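Local coordinates for protein kcn28 (PDB 6J31) that is of unassigned function but belongs to the GT-B clan and is built of two domains, each around a parallel beta sheet, at residues V230-L235 with N285-L290; V320-N325 with A329-V334; A361-P364 with E368-S371. All coordinates share one frame; numbering follows the deposited sequence.

Interaction 1 of 3, residues V230-L235 with N285-L290; sequences VALVSL and NWVPQL
S234 and Q289 make the nearest backbone approach between segment V230-L235, most of it strand, and segment N285-L290, their CA atoms 8.4 Å apart, so the contact is left entirely to side chains. The second segment reaches the strand as a loop and turns into a helix at Q289, with P288 in the N-cap position. L232 supplies the apolar half. Its CD1 methyl lies 4.2 Å from V287 CG2, the two side chains running past each other in opposite directions, while L232 CD2 lies 4.0 Å from Q289 CG, those two side chains crossing at about a right angle. Beyond CG the glutamine stays extended, which carries its amide past the leucine to S234. There S234 OG, swung anti to the backbone N (chi1 -168°), donates a weak hydrogen bond of 3.4 Å to Q289 OE1. Q289 thus packs through its methylene CG and accepts a weak bond at its amide oxygen. The strand holds an inner place in the parallel sheet of a Rossmann-like domain, between 259-264 and 298-301. L232 and Q289 both also touch F299 on the latter, whereas A231 and V233 turn to the other face of the sheet and pack on helix 243-253.

Interaction 2 of 3, residues V320-N325 with A329-V334; sequences VAPQAN and ANAESV
A beta-loop-alpha unit of the C-terminal Rossmann-like domain of this GT-B-type protein closes on itself where V320 and P322 pack against A331 and V334. V320 ends strand 318-320, the chain then runs as a loop through N325, and helix 327-336 folds back over the start of that loop, bringing the CA atoms of V320 and A331 to 5.9 Å. The A331 methyl sits between V320 and P322. V320 CG1, anti to the backbone N (chi1 -174°), points onto it at 3.6 Å from A331 CB. From the P322 ring comes a broader surface: P322 CG is 3.8 Å from A331 CB, and the ring atoms CB and CD follow at only slightly greater distances. The small methyl is consistent with the close approach of helix and loop. At the far end of the loop N325 touches the bound (2E,2'E)-3,3'-(1,2-phenylene)di(prop-2-enoic acid), and the backbone N atoms of Q323 and A324 both bond to Q327 OE1 in the first turn of the helix. N330, on another side of the helix, bonds through OD1 to W131 NE1 and through ND2 to G303 O. Three residues past A331, the remaining branch of V320 finds its partner: V320 CG2 meets V334 CG2, methyl to methyl, at 3.7 Å.

Interaction 3 of 3, residues A361-P364 with E368-S371; sequences ASDP and ERLS
E368 rests its CB against the carbonyl oxygen of P364, 3.7 Å from E368 CB to P364 O, just where its own backbone N bonds to that same oxygen. The E368 N to P364 O bond is 3.0 Å long with an N-H...O angle of 154°, an ordinary i to i+4 bond of a first helical turn. Past CB the glutamate bends at chi2 (-84°), which leads its carboxylate away from P364. The two segments form a helix-helix junction: helix 350-362 ends, D363 leaves helical angles and at once serves as N-cap of helix 364-378, with P364 as the first residue of that helix. The capping atom is D363 OD1, which accepts from A365 N and, weakly, from V366 N. OD2 faces R369 instead. D363 OD2 stands 4.4 Å from R369 NH2, oblique to the guanidinium and beyond a salt bridge, and a water spans the gap. The water donates to D363 OD2 at 2.9 Å and lies in plane at the guanidinium edge, accepting from R369 NH2 at 2.5 Å, a length short enough to be taken with caution. The arginine has a further hold elsewhere, its NE bonded to G338 O. The partly positive N-terminal end of helix 364-378 and the nearby guanidinium would probably both favour the charged form of the D363 carboxylate.

Overall arrangement
After the N-terminal sheet, the chain enters strand 229-234, and interaction 1 closes the longest excursion, the 49 residues between its segments, bringing the start of helix 289-294 back onto one face of the sheet. Interaction 2 then closes the short loop from strand 318-320 into helix 327-336, a loop that includes N325 of the ligand pocket. Interaction 3 is the last and outermost, at the junction of helices 350-362 and 364-378. The three follow in series, none nested or crossing, and none touch: their centres lie about 18 to 20 Å apart. Together they join helices to the parallel sheet of the C-terminal domain and, in interaction 3, helix to helix.

Interaction 1 of 3, residues V230-L235 with N285-L290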
ATOM      1  N   VAL A 230     -24.781  -5.244   6.776  1.00 68.05           N
ATOM      2  CA  VAL A 230     -23.540  -5.540   7.482  1.00 63.23           C
ATOM      3  C   VAL A 230     -22.563  -4.393   7.267  1.00 58.67           C
ATOM      4  O   VAL A 230     -22.355  -3.952   6.131  1.00 56.97           O
ATOM      5  CB  VAL A 230     -22.928  -6.870   7.008  1.00 62.23           C
ATOM      6  CG1 VAL A 230     -21.514  -7.030   7.541  1.00 61.79           C
ATOM      7  CG2 VAL A 230     -23.805  -8.034   7.432  1.00 61.94           C
ATOM      8  N   ALA A 231     -21.948  -3.936   8.350  1.00 56.76           N
ATOM      9  CA  ALA A 231     -20.915  -2.915   8.310  1.00 54.34           C
ATOM     10  C   ALA A 231     -19.621  -3.471   8.881  1.00 53.59           C
ATOM     11  O   ALA A 231     -19.635  -4.175   9.895  1.00 56.20           O
ATOM     12  CB  ALA A 231     -21.332  -1.678   9.097  1.00 53.90           C
ATOM     13  N   LEU A 232     -18.503  -3.145   8.238  1.00 51.55           N
ATOM     14  CA  LEU A 232     -17.182  -3.505   8.731  1.00 48.62           C
ATOM     15  C   LEU A 232     -16.408  -2.232   9.039  1.00 49.11           C
ATOM     16  O   LEU A 232     -16.301  -1.347   8.184  1.00 48.65           O
ATOM     17  CB  LEU A 232     -16.413  -4.358   7.718  1.00 45.30           C
ATOM     18  CG  LEU A 232     -14.929  -4.557   8.053  1.00 42.25           C
ATOM     19  CD1 LEU A 232     -14.755  -5.344   9.352  1.00 40.44           C
ATOM     20  CD2 LEU A 232     -14.180  -5.223   6.910  1.00 41.07           C
ATOM     21  N   VAL A 233     -15.894  -2.131  10.260  1.00 50.56           N
ATOM     22  CA  VAL A 233     -15.046  -1.019  10.673  1.00 51.01           C
ATOM     23  C   VAL A 233     -13.649  -1.574  10.905  1.00 52.92           C
ATOM     24  O   VAL A 233     -13.434  -2.383  11.815  1.00 52.68           O
ATOM     25  CB  VAL A 233     -15.578  -0.324  11.935  1.00 49.98           C
ATOM     26  CG1 VAL A 233     -14.614   0.774  12.382  1.00 49.40           C
ATOM     27  CG2 VAL A 233     -16.962   0.242  11.689  1.00 49.47           C
ATOM     28  N   SER A 234     -12.698  -1.146  10.078  1.00 55.28           N
ATOM     29  CA  SER A 234     -11.331  -1.654  10.170  1.00 58.82           C
ATOM     30  C   SER A 234     -10.385  -0.543   9.732  1.00 64.09           C
ATOM     31  O   SER A 234     -10.247  -0.278   8.535  1.00 64.05           O
ATOM     32  CB  SER A 234     -11.152  -2.903   9.316  1.00 57.72           C
ATOM     33  OG  SER A 234      -9.928  -3.554   9.614  1.00 57.30           O
ATOM     34  N   LEU A 235      -9.741   0.099  10.700  1.00 69.93           N
ATOM     35  CA  LEU A 235      -8.748   1.121  10.387  1.00 75.85           C
ATOM     36  C   LEU A 235      -7.384   0.433  10.337  1.00 86.75           C
ATOM     37  O   LEU A 235      -6.543   0.559  11.225  1.00 86.00           O
ATOM     38  CB  LEU A 235      -8.791   2.219  11.439  1.00 71.57           C
ATOM     39  CG  LEU A 235     -10.175   2.765  11.802  1.00 68.22           C
ATOM     40  CD1 LEU A 235     -10.043   3.873  12.828  1.00 67.23           C
ATOM     41  CD2 LEU A 235     -10.910   3.265  10.566  1.00 66.47           C
ATOM     42  N   ASN A 285      -9.919  -8.597  17.115  1.00 52.79           N
ATOM     43  CA  ASN A 285      -8.625  -7.950  16.944  1.00 55.04           C
ATOM     44  C   ASN A 285      -8.178  -7.984  15.491  1.00 57.66           C
ATOM     45  O   ASN A 285      -7.468  -7.081  15.036  1.00 56.05           O
ATOM     46  CB  ASN A 285      -7.590  -8.628  17.834  1.00 54.13           C
ATOM     47  CG  ASN A 285      -7.978  -8.585  19.286  1.00 54.26           C
ATOM     48  OD1 ASN A 285      -7.957  -7.527  19.913  1.00 54.97           O
ATOM     49  ND2 ASN A 285      -8.371  -9.733  19.827  1.00 53.47           N
ATOM     50  N   TRP A 286      -8.586  -9.013  14.759  1.00 62.99           N
ATOM     51  CA  TRP A 286      -8.297  -9.132  13.343  1.00 68.26           C
ATOM     52  C   TRP A 286      -9.427  -9.949  12.736  1.00 64.15           C
ATOM     53  O   TRP A 286      -9.976 -10.842  13.387  1.00 63.37           O
ATOM     54  CB  TRP A 286      -6.918  -9.773  13.112  1.00 77.22           C
ATOM     55  CG  TRP A 286      -6.583 -10.097  11.681  1.00 86.84           C
ATOM     56  CD1 TRP A 286      -5.834  -9.338  10.826  1.00 90.51           C
ATOM     57  CD2 TRP A 286      -6.947 -11.279  10.952  1.00 92.45           C
ATOM     58  NE1 TRP A 286      -5.726  -9.963   9.606  1.00 92.37           N
ATOM     59  CE2 TRP A 286      -6.399 -11.156   9.657  1.00 94.11           C
ATOM     60  CE3 TRP A 286      -7.690 -12.422  11.265  1.00 94.86           C
ATOM     61  CZ2 TRP A 286      -6.570 -12.132   8.678  1.00 95.89           C
ATOM     62  CZ3 TRP A 286      -7.859 -13.390  10.289  1.00 96.41           C
ATOM     63  CH2 TRP A 286      -7.301 -13.239   9.012  1.00 96.83           C
ATOM     64  N   VAL A 287      -9.796  -9.618  11.504  1.00 61.28           N
ATOM     65  CA  VAL A 287     -10.875 -10.330  10.821  1.00 59.40           C
ATOM     66  C   VAL A 287     -10.378 -10.748   9.446  1.00 59.12           C
ATOM     67  O   VAL A 287      -9.421 -10.167   8.910  1.00 57.85           O
ATOM     68  CB  VAL A 287     -12.149  -9.462  10.688  1.00 57.77           C
ATOM     69  CG1 VAL A 287     -12.484  -8.768  11.988  1.00 57.13           C
ATOM     70  CG2 VAL A 287     -11.982  -8.448   9.569  1.00 57.22           C
ATOM     71  N   PRO A 288     -11.005 -11.759   8.847  1.00 60.70           N
ATOM     72  CA  PRO A 288     -10.725 -12.043   7.436  1.00 60.28           C
ATOM     73  C   PRO A 288     -11.386 -10.983   6.577  1.00 58.35           C
ATOM     74  O   PRO A 288     -12.560 -11.111   6.220  1.00 58.50           O
ATOM     75  CB  PRO A 288     -11.348 -13.428   7.219  1.00 60.85           C
ATOM     76  CG  PRO A 288     -12.433 -13.511   8.245  1.00 61.25           C
ATOM     77  CD  PRO A 288     -11.953 -12.723   9.435  1.00 61.64           C
ATOM     78  N   GLN A 289     -10.633  -9.932   6.246  1.00 56.88           N
ATOM     79  CA  GLN A 289     -11.241  -8.727   5.687  1.00 55.37           C
ATOM     80  C   GLN A 289     -12.001  -9.023   4.401  1.00 53.58           C
ATOM     81  O   GLN A 289     -13.154  -8.611   4.241  1.00 53.24           O
ATOM     82  CB  GLN A 289     -10.175  -7.661   5.448  1.00 54.34           C
ATOM     83  CG  GLN A 289     -10.762  -6.325   5.050  1.00 54.78           C
ATOM     84  CD  GLN A 289      -9.832  -5.169   5.332  1.00 54.28           C
ATOM     85  OE1 GLN A 289      -9.621  -4.794   6.485  1.00 54.98           O
ATOM     86  NE2 GLN A 289      -9.276  -4.588   4.277  1.00 53.11           N
ATOM     87  N   LEU A 290     -11.378  -9.755   3.476  1.00 53.36           N
ATOM     88  CA  LEU A 290     -12.040 -10.059   2.213  1.00 53.95           C
ATOM     89  C   LEU A 290     -13.301 -10.890   2.425  1.00 54.64           C
ATOM     90  O   LEU A 290     -14.265 -10.758   1.664  1.00 54.57           O
ATOM     91  CB  LEU A 290     -11.068 -10.776   1.282  1.00 53.88           C
ATOM     92  CG  LEU A 290     -10.078  -9.846   0.580  1.00 54.12           C
ATOM     93  CD1 LEU A 290      -9.158 -10.636  -0.339  1.00 53.83           C
ATOM     94  CD2 LEU A 290     -10.812  -8.752  -0.184  1.00 54.32           C
TER

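Interaction 2 of 3, residues V320-N325 with A329-V334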
ATOM      1  N   VAL A 320     -14.321   6.966   4.689  1.00 46.83           N
ATOM      2  CA  VAL A 320     -12.871   7.083   4.763  1.00 47.55           C
ATOM      3  C   VAL A 320     -12.506   8.112   5.823  1.00 48.63           C
ATOM      4  O   VAL A 320     -13.082   9.205   5.860  1.00 48.99           O
ATOM      5  CB  VAL A 320     -12.273   7.466   3.398  1.00 47.34           C
ATOM      6  CG1 VAL A 320     -10.759   7.440   3.461  1.00 46.55           C
ATOM      7  CG2 VAL A 320     -12.785   6.533   2.320  1.00 47.29           C
ATOM      8  N   ALA A 321     -11.542   7.762   6.680  1.00 50.46           N
ATOM      9  CA  ALA A 321     -11.042   8.634   7.741  1.00 53.98           C
ATOM     10  C   ALA A 321      -9.534   8.765   7.566  1.00 56.95           C
ATOM     11  O   ALA A 321      -8.756   8.099   8.266  1.00 55.40           O
ATOM     12  CB  ALA A 321     -11.391   8.094   9.128  1.00 53.70           C
ATOM     13  N   PRO A 322      -9.084   9.619   6.650  1.00 61.87           N
ATOM     14  CA  PRO A 322      -7.652   9.684   6.344  1.00 65.56           C
ATOM     15  C   PRO A 322      -6.850  10.252   7.503  1.00 70.77           C
ATOM     16  O   PRO A 322      -7.311  11.122   8.247  1.00 72.73           O
ATOM     17  CB  PRO A 322      -7.597  10.611   5.125  1.00 65.17           C
ATOM     18  CG  PRO A 322      -8.797  11.487   5.294  1.00 65.08           C
ATOM     19  CD  PRO A 322      -9.862  10.588   5.860  1.00 63.36           C
ATOM     20  N   GLN A 323      -5.627   9.742   7.651  1.00 74.03           N
ATOM     21  CA  GLN A 323      -4.728  10.209   8.700  1.00 78.84           C
ATOM     22  C   GLN A 323      -3.291  10.274   8.193  1.00 79.96           C
ATOM     23  O   GLN A 323      -2.697  11.354   8.132  1.00 80.91           O
ATOM     24  CB  GLN A 323      -4.824   9.300   9.934  1.00 82.80           C
ATOM     25  CG  GLN A 323      -6.253   9.044  10.416  1.00 86.42           C
ATOM     26  CD  GLN A 323      -6.395   9.034  11.923  1.00 89.37           C
ATOM     27  OE1 GLN A 323      -5.443   9.317  12.651  1.00 89.64           O
ATOM     28  NE2 GLN A 323      -7.591   8.703  12.402  1.00 91.05           N
ATOM     29  N   ALA A 324      -2.726   9.126   7.824  1.00 80.78           N
ATOM     30  CA  ALA A 324      -1.320   9.060   7.452  1.00 81.45           C
ATOM     31  C   ALA A 324      -1.093   9.732   6.098  1.00 82.25           C
ATOM     32  O   ALA A 324      -2.025  10.178   5.428  1.00 83.10           O
ATOM     33  CB  ALA A 324      -0.845   7.607   7.435  1.00 80.88           C
ATOM     34  N   ASN A 325       0.181   9.799   5.699  1.00 81.54           N
ATOM     35  CA  ASN A 325       0.585  10.602   4.544  1.00 80.12           C
ATOM     36  C   ASN A 325      -0.153  10.180   3.269  1.00 76.82           C
ATOM     37  O   ASN A 325      -0.594  11.031   2.486  1.00 78.59           O
ATOM     38  CB  ASN A 325       2.112  10.529   4.376  1.00 83.86           C
ATOM     39  CG  ASN A 325       2.643   9.106   4.511  1.00 85.88           C
ATOM     40  OD1 ASN A 325       1.915   8.138   4.290  1.00 87.02           O
ATOM     41  ND2 ASN A 325       3.920   8.976   4.858  1.00 87.55           N
ATOM     42  N   ALA A 329      -5.069  11.895  -0.032  1.00 40.70           N
ATOM     43  CA  ALA A 329      -5.333  11.825  -1.465  1.00 38.31           C
ATOM     44  C   ALA A 329      -6.218  10.632  -1.806  1.00 37.27           C
ATOM     45  O   ALA A 329      -7.118  10.745  -2.646  1.00 36.76           O
ATOM     46  CB  ALA A 329      -4.019  11.765  -2.244  1.00 36.86           C
ATOM     47  N   ASN A 330      -5.996   9.488  -1.147  1.00 37.84           N
ATOM     48  CA  ASN A 330      -6.831   8.314  -1.393  1.00 37.93           C
ATOM     49  C   ASN A 330      -8.284   8.591  -1.033  1.00 36.15           C
ATOM     50  O   ASN A 330      -9.204   8.148  -1.734  1.00 33.59           O
ATOM     51  CB  ASN A 330      -6.311   7.115  -0.601  1.00 40.22           C
ATOM     52  CG  ASN A 330      -4.977   6.599  -1.112  1.00 42.66           C
ATOM     53  OD1 ASN A 330      -4.494   7.016  -2.164  1.00 45.02           O
ATOM     54  ND2 ASN A 330      -4.383   5.670  -0.372  1.00 43.12           N
ATOM     55  N   ALA A 331      -8.508   9.327   0.059  1.00 35.30           N
ATOM     56  CA  ALA A 331      -9.859   9.719   0.436  1.00 33.74           C
ATOM     57  C   ALA A 331     -10.482  10.609  -0.629  1.00 35.51           C
ATOM     58  O   ALA A 331     -11.670  10.479  -0.942  1.00 35.06           O
ATOM     59  CB  ALA A 331      -9.839  10.433   1.786  1.00 33.10           C
ATOM     60  N   GLU A 332      -9.696  11.534  -1.187  1.00 40.39           N
ATOM     61  CA  GLU A 332     -10.211  12.407  -2.234  1.00 46.32           C
ATOM     62  C   GLU A 332     -10.607  11.613  -3.472  1.00 42.84           C
ATOM     63  O   GLU A 332     -11.661  11.863  -4.068  1.00 41.29           O
ATOM     64  CB  GLU A 332      -9.162  13.459  -2.597  1.00 55.72           C
ATOM     65  CG  GLU A 332      -9.035  14.600  -1.607  1.00 64.24           C
ATOM     66  CD  GLU A 332     -10.382  15.127  -1.161  1.00 73.29           C
ATOM     67  OE1 GLU A 332     -11.214  15.439  -2.041  1.00 78.68           O
ATOM     68  OE2 GLU A 332     -10.608  15.236   0.063  1.00 77.55           O
ATOM     69  N   SER A 333      -9.792  10.624  -3.846  1.00 40.83           N
ATOM     70  CA  SER A 333     -10.059   9.846  -5.053  1.00 39.03           C
ATOM     71  C   SER A 333     -11.387   9.107  -4.960  1.00 37.52           C
ATOM     72  O   SER A 333     -12.227   9.215  -5.859  1.00 38.54           O
ATOM     73  CB  SER A 333      -8.910   8.872  -5.312  1.00 39.61           C
ATOM     74  OG  SER A 333      -7.685   9.576  -5.437  1.00 40.96           O
ATOM     75  N   VAL A 334     -11.593   8.339  -3.884  1.00 36.56           N
ATOM     76  CA  VAL A 334     -12.818   7.552  -3.773  1.00 36.90           C
ATOM     77  C   VAL A 334     -14.039   8.449  -3.608  1.00 38.06           C
ATOM     78  O   VAL A 334     -15.130   8.116  -4.087  1.00 39.20           O
ATOM     79  CB  VAL A 334     -12.707   6.529  -2.629  1.00 36.58           C
ATOM     80  CG1 VAL A 334     -11.756   5.413  -3.017  1.00 35.56           C
ATOM     81  CG2 VAL A 334     -12.256   7.204  -1.331  1.00 35.87           C
TER

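Interaction 3 of 3, residues A361-P364 with E368-S371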
ATOM      1  N   ALA A 361     -25.132   3.027   1.933  1.00 64.42           N
ATOM      2  CA  ALA A 361     -25.531   1.644   1.697  1.00 65.88           C
ATOM      3  C   ALA A 361     -26.825   1.540   0.897  1.00 67.28           C
ATOM      4  O   ALA A 361     -27.057   0.523   0.234  1.00 66.06           O
ATOM      5  CB  ALA A 361     -25.676   0.906   3.025  1.00 65.47           C
ATOM      6  N   SER A 362     -27.680   2.560   0.956  1.00 68.72           N
ATOM      7  CA  SER A 362     -28.986   2.522   0.312  1.00 68.14           C
ATOM      8  C   SER A 362     -29.016   3.192  -1.058  1.00 65.44           C
ATOM      9  O   SER A 362     -29.993   3.010  -1.794  1.00 65.49           O
ATOM     10  CB  SER A 362     -30.037   3.174   1.218  1.00 69.99           C
ATOM     11  OG  SER A 362     -29.679   4.511   1.526  1.00 71.34           O
ATOM     12  N   ASP A 363     -27.992   3.952  -1.414  1.00 61.96           N
ATOM     13  CA  ASP A 363     -27.989   4.708  -2.663  1.00 58.78           C
ATOM     14  C   ASP A 363     -27.773   3.777  -3.851  1.00 55.86           C
ATOM     15  O   ASP A 363     -26.690   3.192  -3.971  1.00 55.76           O
ATOM     16  CB  ASP A 363     -26.895   5.774  -2.614  1.00 57.30           C
ATOM     17  CG  ASP A 363     -26.959   6.748  -3.776  1.00 54.56           C
ATOM     18  OD1 ASP A 363     -27.556   6.426  -4.827  1.00 53.53           O
ATOM     19  OD2 ASP A 363     -26.399   7.852  -3.633  1.00 52.67           O
ATOM     20  N   PRO A 364     -28.746   3.624  -4.754  1.00 55.18           N
ATOM     21  CA  PRO A 364     -28.538   2.729  -5.903  1.00 54.19           C
ATOM     22  C   PRO A 364     -27.521   3.251  -6.903  1.00 52.40           C
ATOM     23  O   PRO A 364     -26.886   2.447  -7.599  1.00 51.63           O
ATOM     24  CB  PRO A 364     -29.935   2.625  -6.527  1.00 54.82           C
ATOM     25  CG  PRO A 364     -30.607   3.902  -6.138  1.00 56.00           C
ATOM     26  CD  PRO A 364     -30.074   4.264  -4.777  1.00 55.56           C
ATOM     27  N   GLU A 368     -24.248   1.239  -8.482  1.00 46.78           N
ATOM     28  CA  GLU A 368     -23.961   1.136  -9.910  1.00 46.87           C
ATOM     29  C   GLU A 368     -22.541   1.591 -10.226  1.00 44.38           C
ATOM     30  O   GLU A 368     -21.851   0.965 -11.039  1.00 43.32           O
ATOM     31  CB  GLU A 368     -24.986   1.943 -10.711  1.00 49.61           C
ATOM     32  CG  GLU A 368     -25.006   1.643 -12.210  1.00 50.96           C
ATOM     33  CD  GLU A 368     -23.955   2.424 -12.987  1.00 51.97           C
ATOM     34  OE1 GLU A 368     -23.558   3.514 -12.524  1.00 51.82           O
ATOM     35  OE2 GLU A 368     -23.522   1.945 -14.056  1.00 51.80           O
ATOM     36  N   ARG A 369     -22.087   2.677  -9.595  1.00 42.62           N
ATOM     37  CA  ARG A 369     -20.724   3.145  -9.832  1.00 41.60           C
ATOM     38  C   ARG A 369     -19.699   2.111  -9.383  1.00 40.43           C
ATOM     39  O   ARG A 369     -18.655   1.943 -10.024  1.00 41.14           O
ATOM     40  CB  ARG A 369     -20.491   4.485  -9.131  1.00 42.44           C
ATOM     41  CG  ARG A 369     -21.194   5.658  -9.808  1.00 43.05           C
ATOM     42  CD  ARG A 369     -20.830   6.999  -9.183  1.00 43.95           C
ATOM     43  NE  ARG A 369     -21.492   7.226  -7.900  1.00 47.50           N
ATOM     44  CZ  ARG A 369     -22.622   7.912  -7.745  1.00 49.36           C
ATOM     45  NH1 ARG A 369     -23.236   8.444  -8.794  1.00 50.16           N
ATOM     46  NH2 ARG A 369     -23.140   8.070  -6.535  1.00 49.78           N
ATOM     47  N   LEU A 370     -19.983   1.402  -8.289  1.00 41.18           N
ATOM     48  CA  LEU A 370     -19.075   0.356  -7.827  1.00 40.69           C
ATOM     49  C   LEU A 370     -18.927  -0.754  -8.861  1.00 41.33           C
ATOM     50  O   LEU A 370     -17.818  -1.243  -9.103  1.00 39.89           O
ATOM     51  CB  LEU A 370     -19.567  -0.204  -6.494  1.00 40.38           C
ATOM     52  CG  LEU A 370     -19.277   0.699  -5.296  1.00 39.84           C
ATOM     53  CD1 LEU A 370     -19.900   0.136  -4.029  1.00 40.71           C
ATOM     54  CD2 LEU A 370     -17.774   0.899  -5.121  1.00 38.05           C
ATOM     55  N   SER A 371     -20.032  -1.165  -9.485  1.00 44.84           N
ATOM     56  CA  SER A 371     -19.947  -2.191 -10.516  1.00 46.65           C
ATOM     57  C   SER A 371     -19.093  -1.721 -11.684  1.00 45.34           C
ATOM     58  O   SER A 371     -18.312  -2.498 -12.245  1.00 45.02           O
ATOM     59  CB  SER A 371     -21.346  -2.577 -10.988  1.00 48.86           C
ATOM     60  OG  SER A 371     -22.138  -2.981  -9.886  1.00 52.09           O
TER
HETATM   61  O   HOH W   1     -24.897   9.488  -5.437  1.00 43.23           O